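Local atomic coordinates of L-iditol 2-dehydrogenase (Clostridium scindens, PDB entry 4OH1), a protein that probably oxidises L-iditol with NAD+, as a member of the zinc-containing alcohol dehydrogenase family. Residues A[151-159]-A[311-321]; A[4-13]-A[61-72]. All blocks are in the same frame, centred on the assembly; numbering follows the deposited sequence.

Contact 1: residues A[151-159]-A[311-321]. With ZN (zinc ion), chain B.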
loop_
_atom_site.group_PDB
_atom_site.type_symbol
_atom_site.label_atom_id
_atom_site.label_comp_id
_atom_site.label_asym_id
_atom_site.label_seq_id
_atom_site.Cartn_x
_atom_site.Cartn_y
_atom_site.Cartn_z
ATOM N N LYS A 151 -6.491 -31.283 15.243
ATOM C CA LYS A 151 -5.957 -31.830 14.040
ATOM C C LYS A 151 -5.804 -30.746 12.991
ATOM O O LYS A 151 -4.810 -30.660 12.323
ATOM C CB LYS A 151 -6.932 -32.887 13.523
ATOM C CG LYS A 151 -6.547 -33.521 12.225
ATOM C CD LYS A 151 -7.593 -34.575 11.872
ATOM C CE LYS A 151 -7.323 -35.153 10.548
ATOM N NZ LYS A 151 -8.015 -36.447 10.373
ATOM N N ASP A 152 -6.818 -29.924 12.848
ATOM C CA ASP A 152 -6.778 -28.871 11.849
ATOM C C ASP A 152 -5.834 -27.774 12.202
ATOM O O ASP A 152 -5.194 -27.213 11.310
ATOM C CB ASP A 152 -8.143 -28.281 11.673
ATOM C CG ASP A 152 -9.111 -29.235 10.950
ATOM O OD1 ASP A 152 -8.716 -30.251 10.323
ATOM O OD2 ASP A 152 -10.298 -28.932 11.036
ATOM N N TYR A 153 -5.735 -27.456 13.492
ATOM C CA TYR A 153 -4.825 -26.361 13.930
ATOM C C TYR A 153 -3.370 -26.737 13.876
ATOM O O TYR A 153 -2.514 -25.886 13.958
ATOM C CB TYR A 153 -5.214 -25.821 15.316
ATOM C CG TYR A 153 -6.490 -24.980 15.283
ATOM C CD1 TYR A 153 -7.720 -25.574 15.261
ATOM C CD2 TYR A 153 -6.440 -23.595 15.267
ATOM C CE1 TYR A 153 -8.873 -24.813 15.192
ATOM C CE2 TYR A 153 -7.581 -22.843 15.260
ATOM C CZ TYR A 153 -8.794 -23.457 15.209
ATOM O OH TYR A 153 -9.933 -22.704 15.151
ATOM N N ALA A 154 -3.074 -28.022 13.757
ATOM C CA ALA A 154 -1.725 -28.431 13.451
ATOM C C ALA A 154 -1.230 -27.797 12.130
ATOM O O ALA A 154 -0.038 -27.731 11.871
ATOM C CB ALA A 154 -1.663 -29.926 13.318
ATOM N N LEU A 155 -2.153 -27.397 11.267
ATOM C CA LEU A 155 -1.760 -26.778 9.989
ATOM C C LEU A 155 -1.649 -25.291 10.077
ATOM O O LEU A 155 -1.501 -24.670 9.040
ATOM C CB LEU A 155 -2.702 -27.165 8.839
ATOM C CG LEU A 155 -2.206 -28.480 8.232
ATOM C CD1 LEU A 155 -2.029 -29.619 9.252
ATOM C CD2 LEU A 155 -3.245 -28.875 7.237
ATOM N N VAL A 156 -1.682 -24.700 11.271
ATOM C CA VAL A 156 -1.511 -23.259 11.383
ATOM C C VAL A 156 -0.259 -22.722 10.751
ATOM O O VAL A 156 -0.299 -21.624 10.093
ATOM C CB VAL A 156 -1.642 -22.740 12.825
ATOM C CG1 VAL A 156 -1.141 -21.328 12.964
ATOM C CG2 VAL A 156 -3.102 -22.767 13.266
ATOM N N GLU A 157 0.859 -23.416 10.899
ATOM C CA GLU A 157 2.126 -22.844 10.422
ATOM C C GLU A 157 2.173 -22.877 8.894
ATOM O O GLU A 157 2.549 -21.896 8.271
ATOM C CB GLU A 157 3.367 -23.515 11.024
ATOM C CG GLU A 157 4.740 -22.883 10.566
ATOM C CD GLU A 157 5.212 -23.393 9.222
ATOM O OE1 GLU A 157 4.755 -24.490 8.831
ATOM O OE2 GLU A 157 5.974 -22.695 8.503
ATOM N N PRO A 158 1.828 -23.992 8.280
ATOM C CA PRO A 158 1.867 -23.904 6.827
ATOM C C PRO A 158 0.842 -22.908 6.243
ATOM O O PRO A 158 1.143 -22.274 5.235
ATOM C CB PRO A 158 1.610 -25.321 6.360
ATOM C CG PRO A 158 1.109 -26.035 7.493
ATOM C CD PRO A 158 1.654 -25.359 8.719
ATOM N N LEU A 159 -0.309 -22.738 6.891
ATOM C CA LEU A 159 -1.256 -21.675 6.493
ATOM C C LEU A 159 -0.619 -20.306 6.561
ATOM O O LEU A 159 -0.877 -19.485 5.679
ATOM C CB LEU A 159 -2.542 -21.726 7.274
ATOM C CG LEU A 159 -3.719 -20.912 6.750
ATOM C CD1 LEU A 159 -4.202 -21.456 5.341
ATOM C CD2 LEU A 159 -4.830 -21.017 7.716
HETATM N N MSE A 311 -8.252 -17.765 10.552
HETATM C CA MSE A 311 -8.682 -18.336 9.264
HETATM C C MSE A 311 -9.056 -19.815 9.299
HETATM O O MSE A 311 -9.819 -20.343 8.460
HETATM C CB MSE A 311 -7.578 -18.192 8.259
HETATM C CG MSE A 311 -7.324 -16.761 7.849
HETATM SE SE MSE A 311 -8.903 -15.920 6.986
HETATM C CE MSE A 311 -9.306 -17.060 5.438
ATOM N N ILE A 312 -8.500 -20.515 10.251
ATOM C CA ILE A 312 -8.732 -21.959 10.312
ATOM C C ILE A 312 -10.195 -22.288 10.168
ATOM O O ILE A 312 -10.505 -23.114 9.324
ATOM C CB ILE A 312 -8.140 -22.626 11.564
ATOM C CG1 ILE A 312 -6.615 -22.489 11.618
ATOM C CG2 ILE A 312 -8.543 -24.072 11.649
ATOM C CD1 ILE A 312 -5.879 -23.306 10.624
ATOM N N PRO A 313 -11.103 -21.666 10.935
ATOM C CA PRO A 313 -12.521 -22.057 10.701
ATOM C C PRO A 313 -13.072 -21.730 9.289
ATOM O O PRO A 313 -14.158 -22.195 8.944
ATOM C CB PRO A 313 -13.321 -21.274 11.757
ATOM C CG PRO A 313 -12.280 -20.745 12.718
ATOM C CD PRO A 313 -10.971 -20.678 11.995
ATOM N N ARG A 314 -12.384 -20.916 8.514
ATOM C CA ARG A 314 -12.803 -20.634 7.140
ATOM C C ARG A 314 -12.246 -21.628 6.132
ATOM O O ARG A 314 -12.597 -21.576 4.987
ATOM C CB ARG A 314 -12.324 -19.238 6.686
ATOM C CG ARG A 314 -13.025 -18.043 7.398
ATOM C CD ARG A 314 -14.579 -18.109 7.500
ATOM N NE ARG A 314 -15.144 -16.749 7.628
ATOM C CZ ARG A 314 -16.265 -16.395 8.264
ATOM N NH1 ARG A 314 -16.987 -17.280 8.918
ATOM N NH2 ARG A 314 -16.708 -15.128 8.219
HETATM N N MSE A 315 -11.316 -22.472 6.529
HETATM C CA MSE A 315 -10.662 -23.366 5.613
HETATM C C MSE A 315 -11.366 -24.691 5.738
HETATM O O MSE A 315 -12.003 -24.938 6.730
HETATM C CB MSE A 315 -9.225 -23.637 6.015
HETATM C CG MSE A 315 -8.363 -22.468 6.219
HETATM SE SE MSE A 315 -8.215 -21.523 4.524
HETATM C CE MSE A 315 -7.049 -22.789 3.628
ATOM N N ASP A 316 -11.209 -25.560 4.766
ATOM C CA ASP A 316 -11.761 -26.943 4.886
ATOM C C ASP A 316 -10.625 -27.913 4.703
ATOM O O ASP A 316 -10.153 -28.142 3.570
ATOM C CB ASP A 316 -12.785 -27.175 3.825
ATOM C CG ASP A 316 -13.376 -28.590 3.865
ATOM O OD1 ASP A 316 -12.901 -29.434 4.623
ATOM O OD2 ASP A 316 -14.312 -28.839 3.115
ATOM N N PHE A 317 -10.144 -28.474 5.795
ATOM C CA PHE A 317 -8.945 -29.283 5.709
ATOM C C PHE A 317 -9.296 -30.709 5.423
ATOM O O PHE A 317 -8.420 -31.541 5.324
ATOM C CB PHE A 317 -8.103 -29.189 6.980
ATOM C CG PHE A 317 -7.408 -27.889 7.132
ATOM C CD1 PHE A 317 -6.537 -27.443 6.172
ATOM C CD2 PHE A 317 -7.672 -27.060 8.161
ATOM C CE1 PHE A 317 -5.936 -26.202 6.281
ATOM C CE2 PHE A 317 -7.048 -25.833 8.267
ATOM C CZ PHE A 317 -6.172 -25.424 7.347
ATOM N N SER A 318 -10.574 -31.016 5.272
ATOM C CA SER A 318 -10.939 -32.397 4.945
ATOM C C SER A 318 -10.507 -32.664 3.510
ATOM O O SER A 318 -10.480 -33.748 3.081
ATOM C CB SER A 318 -12.428 -32.564 5.052
ATOM O OG SER A 318 -13.092 -31.833 4.014
ATOM N N LYS A 319 -10.096 -31.640 2.792
ATOM C CA LYS A 319 -9.659 -31.774 1.424
ATOM C C LYS A 319 -8.158 -31.638 1.264
ATOM O O LYS A 319 -7.650 -31.546 0.156
ATOM C CB LYS A 319 -10.306 -30.611 0.676
ATOM C CG LYS A 319 -11.820 -30.752 0.681
ATOM C CD LYS A 319 -12.482 -29.682 -0.123
ATOM C CE LYS A 319 -13.963 -29.844 -0.140
ATOM N NZ LYS A 319 -14.490 -28.474 -0.369
ATOM N N ILE A 320 -7.446 -31.614 2.382
ATOM C CA ILE A 320 -6.042 -31.328 2.391
ATOM C C ILE A 320 -5.315 -32.344 3.237
ATOM O O ILE A 320 -4.348 -32.966 2.770
ATOM C CB ILE A 320 -5.817 -29.916 2.927
ATOM C CG1 ILE A 320 -6.484 -28.892 1.974
ATOM C CG2 ILE A 320 -4.328 -29.633 3.087
ATOM C CD1 ILE A 320 -6.300 -27.413 2.369
ATOM N N ILE A 321 -5.777 -32.526 4.478
ATOM C CA ILE A 321 -5.222 -33.557 5.323
ATOM C C ILE A 321 -5.760 -34.848 4.829
ATOM O O ILE A 321 -6.911 -35.113 5.003
ATOM C CB ILE A 321 -5.592 -33.420 6.771
ATOM C CG1 ILE A 321 -5.046 -32.114 7.317
ATOM C CG2 ILE A 321 -4.950 -34.581 7.532
ATOM C CD1 ILE A 321 -5.682 -31.640 8.640
HETATM ZN ZN ZN B . 5.684 -25.853 7.536
HETATM O O HOH W 1 -11.229 -28.052 8.404
HETATM O O HOH W 2 7.232 -24.132 6.953
HETATM O O HOH W 3 5.013 -25.037 5.391
#
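The chain from Asp152 through the type I turn Tyr153-Val156 runs past the irregular segment 311-321 with no direct hydrogen bond between them, Asp152 and Phe317 coming within 6.5 Å CA to CA. Ile312 meets Tyr153, Val156 and Leu159. Its CG2 sits over one face of the Tyr153 ring in a CH-pi contact, 3.7 Å from the centroid and 16° off the normal, while CG1 lies beside the backbone N (chi1 -62°) and carries CD1 against both Val156 CG2 and Leu159 CD2. The other branch of Leu159 meets the selenomethionine Met315, CD1 to CE 3.6 Å. The Phe317 ring is sandwiched: Leu155 CB lies over one face and Met315 CB over the opposite one, both toward the rim. Leu155 CD2 also touches Phe317 CD1 at 3.7 Å and Ile321 CG1 at the same distance. Asp152 lays CB against Phe317 CD2 and points OD1 at Phe317 CB, and a water joins the two residues by donating to Asp152 OD2 and accepting from Phe317 N, each at 2.9 Å. In the next helix, 156-168, Glu157 OE1 binds the zinc ion at 2.1 Å, together with His74 and Glu75. Helix 305-311 packs on Val156 and Leu159, helix 184-194 of the Rossmann-type domain touches Met315 and Pro158, and strand 344-348 lies against Lys151, Leu155 and Ile321.

Contact 2: residues A[4-13]-A[61-72]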
loop_
_atom_site.group_PDB
_atom_site.type_symbol
_atom_site.label_atom_id
_atom_site.label_comp_id
_atom_site.label_asym_id
_atom_site.label_seq_id
_atom_site.Cartn_x
_atom_site.Cartn_y
_atom_site.Cartn_z
ATOM N N GLN A 4 10.368 -39.458 20.899
ATOM C CA GLN A 4 10.647 -38.400 19.946
ATOM C C GLN A 4 11.274 -38.998 18.694
ATOM O O GLN A 4 12.040 -39.927 18.812
ATOM C CB GLN A 4 11.574 -37.379 20.562
ATOM C CG GLN A 4 11.996 -36.243 19.618
ATOM C CD GLN A 4 12.698 -35.107 20.353
ATOM O OE1 GLN A 4 12.958 -35.220 21.532
ATOM N NE2 GLN A 4 12.965 -33.992 19.658
ATOM N N LEU A 5 10.962 -38.425 17.515
ATOM C CA LEU A 5 11.545 -38.814 16.238
ATOM C C LEU A 5 12.690 -37.906 15.879
ATOM O O LEU A 5 12.610 -36.725 16.105
ATOM C CB LEU A 5 10.518 -38.665 15.137
ATOM C CG LEU A 5 9.205 -39.354 15.443
ATOM C CD1 LEU A 5 8.246 -39.229 14.265
ATOM C CD2 LEU A 5 9.439 -40.776 15.797
ATOM N N PHE A 6 13.714 -38.477 15.259
ATOM C CA PHE A 6 14.891 -37.760 14.845
ATOM C C PHE A 6 15.200 -38.164 13.421
ATOM O O PHE A 6 14.895 -39.291 12.972
ATOM C CB PHE A 6 16.079 -38.158 15.728
ATOM C CG PHE A 6 15.961 -37.697 17.148
ATOM C CD1 PHE A 6 15.212 -38.431 18.076
ATOM C CD2 PHE A 6 16.589 -36.533 17.567
ATOM C CE1 PHE A 6 15.084 -38.001 19.392
ATOM C CE2 PHE A 6 16.468 -36.092 18.900
ATOM C CZ PHE A 6 15.707 -36.827 19.807
ATOM N N VAL A 7 15.809 -37.244 12.700
ATOM C CA VAL A 7 16.327 -37.526 11.382
ATOM C C VAL A 7 17.646 -38.196 11.672
ATOM O O VAL A 7 18.510 -37.561 12.276
ATOM C CB VAL A 7 16.580 -36.230 10.593
ATOM C CG1 VAL A 7 17.270 -36.528 9.262
ATOM C CG2 VAL A 7 15.275 -35.526 10.335
ATOM N N THR A 8 17.779 -39.474 11.282
ATOM C CA THR A 8 18.992 -40.278 11.519
ATOM C C THR A 8 19.967 -40.356 10.323
ATOM O O THR A 8 21.159 -40.516 10.522
ATOM C CB THR A 8 18.632 -41.701 12.031
ATOM O OG1 THR A 8 17.603 -42.279 11.218
ATOM C CG2 THR A 8 18.125 -41.632 13.486
ATOM N N SER A 9 19.468 -40.222 9.097
ATOM C CA SER A 9 20.321 -40.016 7.927
ATOM C C SER A 9 19.619 -39.146 6.904
ATOM O O SER A 9 18.396 -39.069 6.897
ATOM C CB SER A 9 20.630 -41.359 7.289
ATOM O OG SER A 9 19.458 -41.881 6.677
ATOM N N ILE A 10 20.391 -38.514 6.024
ATOM C CA ILE A 10 19.838 -37.722 4.897
ATOM C C ILE A 10 20.227 -38.365 3.573
ATOM O O ILE A 10 20.981 -39.343 3.564
ATOM C CB ILE A 10 20.361 -36.263 4.883
ATOM C CG1 ILE A 10 21.876 -36.262 5.156
ATOM C CG2 ILE A 10 19.596 -35.390 5.905
ATOM C CD1 ILE A 10 22.603 -35.090 4.556
ATOM N N ARG A 11 19.740 -37.814 2.455
ATOM C CA ARG A 11 20.029 -38.424 1.150
ATOM C C ARG A 11 21.539 -38.536 0.902
ATOM O O ARG A 11 22.228 -37.506 0.914
ATOM C CB ARG A 11 19.386 -37.644 -0.002
ATOM C CG ARG A 11 19.602 -38.347 -1.358
ATOM C CD ARG A 11 18.612 -37.887 -2.418
ATOM N NE ARG A 11 18.642 -38.759 -3.588
ATOM C CZ ARG A 11 17.909 -38.586 -4.683
ATOM N NH1 ARG A 11 17.088 -37.555 -4.788
ATOM N NH2 ARG A 11 18.004 -39.453 -5.685
ATOM N N ASP A 12 22.016 -39.777 0.706
ATOM C CA ASP A 12 23.421 -40.100 0.350
ATOM C C ASP A 12 23.486 -40.321 -1.183
ATOM O O ASP A 12 23.151 -41.400 -1.679
ATOM C CB ASP A 12 23.910 -41.352 1.141
ATOM C CG ASP A 12 25.413 -41.689 0.926
ATOM O OD1 ASP A 12 26.120 -40.978 0.178
ATOM O OD2 ASP A 12 25.892 -42.694 1.515
ATOM N N PHE A 13 23.887 -39.286 -1.926
ATOM C CA PHE A 13 23.995 -39.375 -3.382
ATOM C C PHE A 13 25.119 -40.317 -3.840
ATOM O O PHE A 13 24.916 -41.009 -4.818
ATOM C CB PHE A 13 24.167 -37.996 -4.009
ATOM C CG PHE A 13 22.941 -37.128 -3.917
ATOM C CD1 PHE A 13 21.857 -37.346 -4.765
ATOM C CD2 PHE A 13 22.877 -36.073 -2.994
ATOM C CE1 PHE A 13 20.713 -36.524 -4.702
ATOM C CE2 PHE A 13 21.741 -35.235 -2.906
ATOM C CZ PHE A 13 20.652 -35.461 -3.764
ATOM N N GLU A 61 24.688 -29.544 2.683
ATOM C CA GLU A 61 24.629 -30.980 2.890
ATOM C C GLU A 61 25.653 -31.510 3.907
ATOM O O GLU A 61 25.376 -32.481 4.618
ATOM C CB GLU A 61 24.799 -31.696 1.550
ATOM C CG GLU A 61 24.251 -33.096 1.547
ATOM C CD GLU A 61 24.604 -33.825 0.303
ATOM O OE1 GLU A 61 24.150 -33.383 -0.780
ATOM O OE2 GLU A 61 25.332 -34.831 0.416
ATOM N N SER A 62 26.830 -30.898 3.978
ATOM C CA SER A 62 27.854 -31.398 4.895
ATOM C C SER A 62 27.546 -31.016 6.321
ATOM O O SER A 62 27.734 -31.804 7.259
ATOM C CB SER A 62 29.216 -30.854 4.517
ATOM O OG SER A 62 29.814 -31.742 3.607
ATOM N N THR A 63 27.083 -29.780 6.457
ATOM C CA THR A 63 26.757 -29.194 7.745
ATOM C C THR A 63 25.676 -30.056 8.480
ATOM O O THR A 63 25.930 -30.515 9.603
ATOM C CB THR A 63 26.385 -27.646 7.577
ATOM O OG1 THR A 63 25.293 -27.486 6.662
ATOM C CG2 THR A 63 27.569 -26.812 7.021
ATOM N N THR A 64 24.533 -30.323 7.821
ATOM C CA THR A 64 23.404 -31.107 8.400
ATOM C C THR A 64 23.804 -32.522 8.858
ATOM O O THR A 64 23.463 -32.929 9.979
ATOM C CB THR A 64 22.165 -31.223 7.423
ATOM O OG1 THR A 64 22.597 -31.703 6.150
ATOM C CG2 THR A 64 21.474 -29.891 7.206
ATOM N N ARG A 65 24.522 -33.255 7.995
ATOM C CA ARG A 65 25.071 -34.593 8.335
ATOM C C ARG A 65 25.981 -34.511 9.568
ATOM O O ARG A 65 26.030 -35.453 10.371
ATOM C CB ARG A 65 25.839 -35.204 7.143
ATOM C CG ARG A 65 26.158 -36.731 7.250
ATOM C CD ARG A 65 26.980 -37.225 6.029
ATOM N NE ARG A 65 26.633 -36.479 4.803
ATOM C CZ ARG A 65 25.815 -36.895 3.819
ATOM N NH1 ARG A 65 25.234 -38.099 3.827
ATOM N NH2 ARG A 65 25.578 -36.086 2.788
ATOM N N SER A 66 26.678 -33.374 9.699
ATOM C CA SER A 66 27.459 -33.028 10.898
ATOM C C SER A 66 26.665 -33.251 12.195
ATOM O O SER A 66 27.198 -33.721 13.189
ATOM C CB SER A 66 27.919 -31.562 10.822
HETATM N N MSE A 67 25.376 -32.952 12.177
HETATM C CA MSE A 67 24.631 -32.895 13.418
HETATM C C MSE A 67 23.484 -33.888 13.565
HETATM O O MSE A 67 22.578 -33.669 14.377
HETATM C CB MSE A 67 24.081 -31.510 13.555
HETATM C CG MSE A 67 23.062 -31.199 12.518
HETATM SE SE MSE A 67 22.237 -29.554 12.995
HETATM C CE MSE A 67 22.094 -29.721 14.967
ATOM N N LEU A 68 23.519 -34.970 12.789
ATOM C CA LEU A 68 22.576 -36.074 12.969
ATOM C C LEU A 68 23.035 -36.759 14.222
ATOM O O LEU A 68 24.211 -36.705 14.508
ATOM C CB LEU A 68 22.608 -37.043 11.781
ATOM C CG LEU A 68 22.273 -36.424 10.410
ATOM C CD1 LEU A 68 22.409 -37.457 9.329
ATOM C CD2 LEU A 68 20.873 -35.794 10.350
ATOM N N PRO A 69 22.121 -37.348 15.014
ATOM C CA PRO A 69 20.653 -37.363 14.875
ATOM C C PRO A 69 20.019 -36.012 15.221
ATOM O O PRO A 69 20.431 -35.357 16.169
ATOM C CB PRO A 69 20.200 -38.461 15.847
ATOM C CG PRO A 69 21.285 -38.554 16.868
ATOM C CD PRO A 69 22.559 -38.013 16.254
HETATM N N MSE A 70 19.028 -35.599 14.440
HETATM C CA MSE A 70 18.525 -34.242 14.538
HETATM C C MSE A 70 17.036 -34.216 14.834
HETATM O O MSE A 70 16.246 -34.905 14.175
HETATM C CB MSE A 70 18.809 -33.580 13.223
HETATM C CG MSE A 70 18.627 -32.124 13.218
HETATM SE SE MSE A 70 18.865 -31.520 11.381
HETATM C CE MSE A 70 17.232 -32.170 10.481
ATOM N N SER A 71 16.647 -33.442 15.831
ATOM C CA SER A 71 15.222 -33.257 16.123
ATOM C C SER A 71 14.579 -32.527 14.970
ATOM O O SER A 71 15.233 -31.774 14.280
ATOM C CB SER A 71 15.019 -32.475 17.419
ATOM O OG SER A 71 15.518 -31.156 17.261
ATOM N N PHE A 72 13.298 -32.749 14.736
ATOM C CA PHE A 72 12.616 -31.998 13.707
ATOM C C PHE A 72 11.131 -31.891 13.994
ATOM O O PHE A 72 10.625 -32.485 14.956
ATOM C CB PHE A 72 12.906 -32.578 12.297
ATOM C CG PHE A 72 12.292 -33.935 12.051
ATOM C CD1 PHE A 72 12.621 -35.018 12.847
ATOM C CD2 PHE A 72 11.417 -34.130 10.998
ATOM C CE1 PHE A 72 12.050 -36.242 12.634
ATOM C CE2 PHE A 72 10.847 -35.371 10.770
ATOM C CZ PHE A 72 11.139 -36.427 11.602
HETATM O O HOH W 4 11.842 -34.249 16.874
#
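Val7 and Phe72 meet because Val7 CG2 stands beside its backbone N (chi1 174° places CG1 opposite that N), while Phe72 CG is held between its own N and carbonyl carbon, chi1 69°. The methyl therefore lies over a face of the Phe72 ring, 3.9 Å from the centroid, and the same ring brings CE1 to Leu5 CB. Val7 CG1 turns instead to Leu68 CD2 at 3.8 Å, and the selenomethionine Met70 reaches Val7 CG2 through its CE. Between the backbones, Val7 and Met70 form an antiparallel hydrogen-bonded pair: Val7 N to Met70 O 2.8 Å, Met70 N to Val7 O 3.0 Å. Through this pair the short, weakly bonded strand 70-71 borders strand 2-9, whose other side pairs with strand 20-26 in a three-stranded antiparallel sheet; Pro69, after a cis peptide bond, leads into it. One water accepts from Gln4 NE2 and Phe72 N and donates to Leu5 O. Beyond the sheet, Ile10 CD1 covers one face of the Arg65 guanidinium, 3.6 Å from NH2. That group is tied to Glu61 by a salt bridge, NH2 to OE2 2.7 Å, and Glu61 OE1 lies at the edge of the Phe13 ring, near its plane.

Contact 2 closes before contact 1 opens along the chain, and the two lie on opposite sides of its centre, their centres 28 Å apart and their nearest atoms about 11 Å. They share no strand or helix. Contact 2 belongs to the three-stranded sheet of 2-9, 20-26 and 70-71 and to helix 60-66, whereas contact 1 joins helix 150-153 and the start of helix 156-168 to the loop from helix 305-311 into strand 321-326. The zinc ion bound by His74, Glu75 and Glu157 nevertheless relates them: the site takes one ligand, Glu157, from within contact 1 and two from the chain just after contact 2.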